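Local coordinates for probable conserved lipoprotein LpqI (Mycobacterium tuberculosis H37Rv, PDB 6GFV) that cleaves terminal beta-1,4-linked N-acetylglucosamine from peptidoglycan fragments in peptidoglycan recycling, at residues 39-49 with 298-309. Numbering follows the deposited sequence.
Sequences VVTNYHVGGIL and LWVTTKEVPAVL
The ring of Tyr43 meets Pro306 CD over one face, displaced from the ring centre and 4.1 Å off the plane, while CB of its neighbour Asn42 lies over the opposite face. Val305 CG1 and Leu309 CD1 approach the ring obliquely; Val305 CG1 is nearest at Tyr43 CB, 3.7 Å away. Tyr43 sets CG anti to the carbonyl carbon (chi1 -60°), which carries the ring over Pro306 and Val305. The second flat group, the Trp299 indole, has Glu304 OE1 at its edge, 3° out of the ring plane: NE1 donates to OE1 over 3.2 Å, and Thr301 OG1 bonds to the same oxygen, linking the end of strand 297-299 to the loop before helix 305-317. These bonds stay within 298-309; none joins the two segments, whose contact is apolar: Val305 sends CG2 to Val39 CG2 at 4.1 Å, and Leu49 CD2 lies 3.9 Å from Val300 CG1, the two side chains running side by side. Thr302 turns CG2 to Val39, its OG1 being bonded to Asp35. In this TIM-barrel domain of glycosyl hydrolase family 3, the axes of 39-43 and 305-309 lie 34° from parallel, and strand 26-29 pairs in parallel with both 47-50 and 297-299, separating them.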
ATOM      1  N   VAL A  39      12.997 -10.656  11.540  1.00 16.99           N
ATOM      2  CA  VAL A  39      13.099 -10.247  10.141  1.00 16.86           C
ATOM      3  C   VAL A  39      13.762  -8.863  10.030  1.00 16.89           C
ATOM      4  O   VAL A  39      14.590  -8.655   9.147  1.00 17.35           O
ATOM      5  CB  VAL A  39      11.724 -10.280   9.427  1.00 16.05           C
ATOM      6  CG1 VAL A  39      10.855  -9.083   9.795  1.00 15.25           C
ATOM      7  CG2 VAL A  39      11.913 -10.381   7.905  1.00 19.98           C
ATOM      8  N   VAL A  40      13.461  -7.950  10.955  1.00 16.55           N
ATOM      9  CA  VAL A  40      14.107  -6.634  10.986  1.00 16.73           C
ATOM     10  C   VAL A  40      15.607  -6.716  11.319  1.00 27.16           C
ATOM     11  O   VAL A  40      16.429  -6.092  10.651  1.00 18.31           O
ATOM     12  CB  VAL A  40      13.428  -5.684  12.006  1.00 16.26           C
ATOM     13  CG1 VAL A  40      14.193  -4.379  12.119  1.00 16.68           C
ATOM     14  CG2 VAL A  40      11.991  -5.400  11.602  1.00 15.31           C
ATOM     15  N   THR A  41      15.966  -7.488  12.341  1.00 18.28           N
ATOM     16  CA  THR A  41      17.358  -7.592  12.761  1.00 19.40           C
ATOM     17  C   THR A  41      18.236  -8.265  11.699  1.00 20.16           C
ATOM     18  O   THR A  41      19.359  -7.829  11.444  1.00 21.05           O
ATOM     19  CB  THR A  41      17.479  -8.364  14.108  1.00 19.72           C
ATOM     20  OG1 THR A  41      16.927  -7.568  15.161  1.00 19.27           O
ATOM     21  CG2 THR A  41      18.932  -8.663  14.456  1.00 20.99           C
ATOM     22  N   ASN A  42      17.713  -9.309  11.066  1.00 19.92           N
ATOM     23  CA  ASN A  42      18.513 -10.117  10.158  1.00 20.76           C
ATOM     24  C   ASN A  42      18.516  -9.675   8.684  1.00 20.63           C
ATOM     25  O   ASN A  42      19.468  -9.951   7.959  1.00 21.55           O
ATOM     26  CB  ASN A  42      18.058 -11.566  10.245  1.00 20.81           C
ATOM     27  CG  ASN A  42      18.352 -12.172  11.593  1.00 24.53           C
ATOM     28  OD1 ASN A  42      19.293 -11.763  12.265  1.00 21.92           O
ATOM     29  ND2 ASN A  42      17.537 -13.130  12.007  1.00 25.02           N
ATOM     30  N   TYR A  43      17.463  -8.989   8.253  1.00 19.57           N
ATOM     31  CA  TYR A  43      17.314  -8.666   6.833  1.00 19.35           C
ATOM     32  C   TYR A  43      17.021  -7.195   6.560  1.00 18.78           C
ATOM     33  O   TYR A  43      17.025  -6.771   5.403  1.00 21.91           O
ATOM     34  CB  TYR A  43      16.221  -9.549   6.220  1.00 18.73           C
ATOM     35  CG  TYR A  43      16.557 -11.017   6.330  1.00 24.18           C
ATOM     36  CD1 TYR A  43      17.577 -11.567   5.566  1.00 20.50           C
ATOM     37  CD2 TYR A  43      15.867 -11.851   7.202  1.00 19.23           C
ATOM     38  CE1 TYR A  43      17.900 -12.899   5.665  1.00 23.29           C
ATOM     39  CE2 TYR A  43      16.187 -13.196   7.309  1.00 20.00           C
ATOM     40  CZ  TYR A  43      17.209 -13.711   6.543  1.00 21.04           C
ATOM     41  OH  TYR A  43      17.548 -15.040   6.635  1.00 21.93           O
ATOM     42  N   HIS A  44      16.749  -6.431   7.615  1.00 18.45           N
ATOM     43  CA  HIS A  44      16.615  -4.973   7.535  1.00 18.14           C
ATOM     44  C   HIS A  44      15.499  -4.491   6.603  1.00 17.16           C
ATOM     45  O   HIS A  44      15.672  -3.511   5.883  1.00 17.16           O
ATOM     46  CB  HIS A  44      17.935  -4.338   7.078  1.00 19.17           C
ATOM     47  CG  HIS A  44      19.140  -4.837   7.812  1.00 27.29           C
ATOM     48  ND1 HIS A  44      20.390  -4.894   7.234  1.00 21.50           N
ATOM     49  CD2 HIS A  44      19.287  -5.300   9.077  1.00 23.08           C
ATOM     50  CE1 HIS A  44      21.252  -5.378   8.108  1.00 29.13           C
ATOM     51  NE2 HIS A  44      20.608  -5.633   9.234  1.00 21.85           N
ATOM     52  N   VAL A  45      14.363  -5.170   6.630  1.00 16.40           N
ATOM     53  CA  VAL A  45      13.243  -4.834   5.758  1.00 15.54           C
ATOM     54  C   VAL A  45      12.728  -3.432   6.040  1.00 15.05           C
ATOM     55  O   VAL A  45      12.796  -2.942   7.167  1.00 15.15           O
ATOM     56  CB  VAL A  45      12.077  -5.840   5.905  1.00 18.97           C
ATOM     57  CG1 VAL A  45      12.470  -7.205   5.358  1.00 15.48           C
ATOM     58  CG2 VAL A  45      11.626  -5.953   7.364  1.00 14.80           C
ATOM     59  N   GLY A  46      12.233  -2.784   4.995  1.00 14.60           N
ATOM     60  CA  GLY A  46      11.729  -1.431   5.094  1.00 14.22           C
ATOM     61  C   GLY A  46      10.500  -1.283   5.960  1.00 13.57           C
ATOM     62  O   GLY A  46      10.248  -0.216   6.498  1.00 14.76           O
ATOM     63  N   GLY A  47       9.726  -2.351   6.097  1.00 13.21           N
ATOM     64  CA  GLY A  47       8.516  -2.288   6.889  1.00 12.70           C
ATOM     65  C   GLY A  47       7.876  -3.634   7.209  1.00 12.57           C
ATOM     66  O   GLY A  47       8.265  -4.674   6.675  1.00 13.61           O
ATOM     67  N   ILE A  48       6.897  -3.609   8.103  1.00 12.27           N
ATOM     68  CA  ILE A  48       6.102  -4.792   8.385  1.00 12.18           C
ATOM     69  C   ILE A  48       4.619  -4.528   8.209  1.00 11.67           C
ATOM     70  O   ILE A  48       4.185  -3.376   8.201  1.00 11.40           O
ATOM     71  CB  ILE A  48       6.360  -5.313   9.812  1.00 12.52           C
ATOM     72  CG1 ILE A  48       5.941  -4.269  10.854  1.00 12.39           C
ATOM     73  CG2 ILE A  48       7.812  -5.720   9.966  1.00 13.14           C
ATOM     74  CD1 ILE A  48       6.153  -4.710  12.310  1.00 13.08           C
ATOM     75  N   LEU A  49       3.859  -5.608   8.052  1.00 11.66           N
ATOM     76  CA  LEU A  49       2.421  -5.562   7.972  1.00 11.35           C
ATOM     77  C   LEU A  49       1.796  -6.227   9.209  1.00 11.57           C
ATOM     78  O   LEU A  49       2.139  -7.341   9.556  1.00 11.93           O
ATOM     79  CB  LEU A  49       1.926  -6.248   6.686  1.00 11.29           C
ATOM     80  CG  LEU A  49       0.431  -6.547   6.598  1.00 11.19           C
ATOM     81  CD1 LEU A  49      -0.374  -5.255   6.489  1.00 10.80           C
ATOM     82  CD2 LEU A  49       0.134  -7.479   5.447  1.00 11.33           C
ATOM     83  N   LEU A 298       4.704  -5.770  -1.430  1.00 12.69           N
ATOM     84  CA  LEU A 298       3.984  -6.167  -0.234  1.00 14.34           C
ATOM     85  C   LEU A 298       3.523  -7.624  -0.285  1.00 13.29           C
ATOM     86  O   LEU A 298       2.977  -8.064  -1.295  1.00 13.68           O
ATOM     87  CB  LEU A 298       2.776  -5.254  -0.054  1.00 12.02           C
ATOM     88  CG  LEU A 298       1.791  -5.557   1.070  1.00 15.77           C
ATOM     89  CD1 LEU A 298       2.370  -5.123   2.398  1.00 16.31           C
ATOM     90  CD2 LEU A 298       0.468  -4.869   0.820  1.00 16.87           C
ATOM     91  N   TRP A 299       3.747  -8.360   0.804  1.00 13.54           N
ATOM     92  CA  TRP A 299       3.146  -9.684   0.989  1.00 14.25           C
ATOM     93  C   TRP A 299       3.105 -10.050   2.484  1.00 14.27           C
ATOM     94  O   TRP A 299       3.606  -9.304   3.322  1.00 14.37           O
ATOM     95  CB  TRP A 299       3.863 -10.764   0.142  1.00 15.12           C
ATOM     96  CG  TRP A 299       5.205 -11.312   0.588  1.00 15.54           C
ATOM     97  CD1 TRP A 299       5.441 -12.524   1.181  1.00 16.31           C
ATOM     98  CD2 TRP A 299       6.499 -10.706   0.408  1.00 15.35           C
ATOM     99  NE1 TRP A 299       6.789 -12.699   1.399  1.00 16.59           N
ATOM    100  CE2 TRP A 299       7.457 -11.595   0.947  1.00 16.92           C
ATOM    101  CE3 TRP A 299       6.933  -9.499  -0.133  1.00 14.76           C
ATOM    102  CZ2 TRP A 299       8.820 -11.309   0.947  1.00 16.07           C
ATOM    103  CZ3 TRP A 299       8.284  -9.213  -0.113  1.00 14.84           C
ATOM    104  CH2 TRP A 299       9.211 -10.116   0.416  1.00 15.48           C
ATOM    105  N   VAL A 300       2.487 -11.179   2.816  1.00 14.94           N
ATOM    106  CA  VAL A 300       1.997 -11.374   4.185  1.00 18.21           C
ATOM    107  C   VAL A 300       2.755 -12.363   5.066  1.00 15.57           C
ATOM    108  O   VAL A 300       2.275 -12.708   6.134  1.00 15.74           O
ATOM    109  CB  VAL A 300       0.516 -11.813   4.175  1.00 15.24           C
ATOM    110  CG1 VAL A 300      -0.342 -10.771   3.473  1.00 14.63           C
ATOM    111  CG2 VAL A 300       0.349 -13.194   3.532  1.00 16.29           C
ATOM    112  N   THR A 301       3.935 -12.795   4.644  1.00 15.96           N
ATOM    113  CA  THR A 301       4.746 -13.722   5.436  1.00 16.65           C
ATOM    114  C   THR A 301       6.209 -13.342   5.331  1.00 16.51           C
ATOM    115  O   THR A 301       6.614 -12.717   4.352  1.00 16.19           O
ATOM    116  CB  THR A 301       4.597 -15.193   4.967  1.00 17.83           C
ATOM    117  OG1 THR A 301       4.801 -15.255   3.555  1.00 19.29           O
ATOM    118  CG2 THR A 301       3.230 -15.754   5.298  1.00 18.19           C
ATOM    119  N   THR A 302       7.011 -13.757   6.310  1.00 16.85           N
ATOM    120  CA  THR A 302       8.425 -13.388   6.342  1.00 16.78           C
ATOM    121  C   THR A 302       9.369 -14.414   5.715  1.00 17.80           C
ATOM    122  O   THR A 302      10.484 -14.082   5.356  1.00 17.81           O
ATOM    123  CB  THR A 302       8.923 -13.154   7.792  1.00 16.60           C
ATOM    124  OG1 THR A 302       8.755 -14.348   8.562  1.00 17.45           O
ATOM    125  CG2 THR A 302       8.166 -12.028   8.448  1.00 15.63           C
ATOM    126  N   LYS A 303       8.939 -15.667   5.618  1.00 18.73           N
ATOM    127  CA  LYS A 303       9.878 -16.746   5.303  1.00 22.31           C
ATOM    128  C   LYS A 303      10.551 -16.612   3.937  1.00 20.06           C
ATOM    129  O   LYS A 303      11.634 -17.136   3.734  1.00 20.81           O
ATOM    130  CB  LYS A 303       9.181 -18.110   5.399  1.00 20.93           C
ATOM    131  CG  LYS A 303       8.171 -18.385   4.309  1.00 21.10           C
ATOM    132  CD  LYS A 303       7.458 -19.704   4.536  1.00 25.73           C
ATOM    133  CE  LYS A 303       6.404 -19.925   3.473  1.00 23.63           C
ATOM    134  NZ  LYS A 303       5.259 -18.991   3.636  1.00 21.34           N
ATOM    135  N   GLU A 304       9.925 -15.883   3.019  1.00 19.42           N
ATOM    136  CA  GLU A 304      10.439 -15.778   1.657  1.00 22.38           C
ATOM    137  C   GLU A 304      11.555 -14.749   1.496  1.00 20.42           C
ATOM    138  O   GLU A 304      12.197 -14.704   0.455  1.00 20.52           O
ATOM    139  CB  GLU A 304       9.302 -15.444   0.693  1.00 19.29           C
ATOM    140  CG  GLU A 304       8.210 -16.493   0.620  1.00 19.95           C
ATOM    141  CD  GLU A 304       7.171 -16.352   1.716  1.00 19.47           C
ATOM    142  OE1 GLU A 304       7.374 -15.539   2.633  1.00 19.43           O
ATOM    143  OE2 GLU A 304       6.148 -17.059   1.660  1.00 20.63           O
ATOM    144  N   VAL A 305      11.806 -13.956   2.535  1.00 18.43           N
ATOM    145  CA  VAL A 305      12.693 -12.798   2.424  1.00 17.85           C
ATOM    146  C   VAL A 305      14.134 -13.104   2.004  1.00 18.62           C
ATOM    147  O   VAL A 305      14.642 -12.434   1.110  1.00 19.77           O
ATOM    148  CB  VAL A 305      12.712 -11.981   3.736  1.00 19.21           C
ATOM    149  CG1 VAL A 305      13.840 -10.972   3.730  1.00 17.93           C
ATOM    150  CG2 VAL A 305      11.385 -11.271   3.929  1.00 17.47           C
ATOM    151  N   PRO A 306      14.802 -14.099   2.625  1.00 19.49           N
ATOM    152  CA  PRO A 306      16.163 -14.404   2.145  1.00 23.06           C
ATOM    153  C   PRO A 306      16.236 -14.799   0.663  1.00 20.98           C
ATOM    154  O   PRO A 306      17.146 -14.371  -0.019  1.00 21.18           O
ATOM    155  CB  PRO A 306      16.596 -15.581   3.032  1.00 23.69           C
ATOM    156  CG  PRO A 306      15.328 -16.120   3.621  1.00 23.04           C
ATOM    157  CD  PRO A 306      14.455 -14.924   3.797  1.00 19.81           C
ATOM    158  N   ALA A 307      15.283 -15.587   0.180  1.00 21.34           N
ATOM    159  CA  ALA A 307      15.257 -15.983  -1.226  1.00 21.99           C
ATOM    160  C   ALA A 307      14.984 -14.794  -2.151  1.00 21.16           C
ATOM    161  O   ALA A 307      15.594 -14.675  -3.210  1.00 21.60           O
ATOM    162  CB  ALA A 307      14.226 -17.063  -1.448  1.00 22.57           C
ATOM    163  N   VAL A 308      14.065 -13.931  -1.738  1.00 20.04           N
ATOM    164  CA  VAL A 308      13.649 -12.780  -2.527  1.00 19.24           C
ATOM    165  C   VAL A 308      14.822 -11.831  -2.746  1.00 19.08           C
ATOM    166  O   VAL A 308      15.048 -11.376  -3.864  1.00 19.19           O
ATOM    167  CB  VAL A 308      12.472 -12.037  -1.856  1.00 18.14           C
ATOM    168  CG1 VAL A 308      12.237 -10.674  -2.492  1.00 17.32           C
ATOM    169  CG2 VAL A 308      11.218 -12.875  -1.922  1.00 18.37           C
ATOM    170  N   LEU A 309      15.569 -11.554  -1.679  1.00 18.90           N
ATOM    171  CA  LEU A 309      16.727 -10.671  -1.744  1.00 18.82           C
ATOM    172  C   LEU A 309      17.851 -11.270  -2.568  1.00 19.96           C
ATOM    173  O   LEU A 309      18.607 -10.551  -3.198  1.00 23.70           O
ATOM    174  CB  LEU A 309      17.261 -10.342  -0.348  1.00 18.48           C
ATOM    175  CG  LEU A 309      16.471  -9.431   0.586  1.00 18.62           C
ATOM    176  CD1 LEU A 309      17.076  -9.456   1.988  1.00 17.32           C
ATOM    177  CD2 LEU A 309      16.412  -8.008   0.042  1.00 16.64           C
TER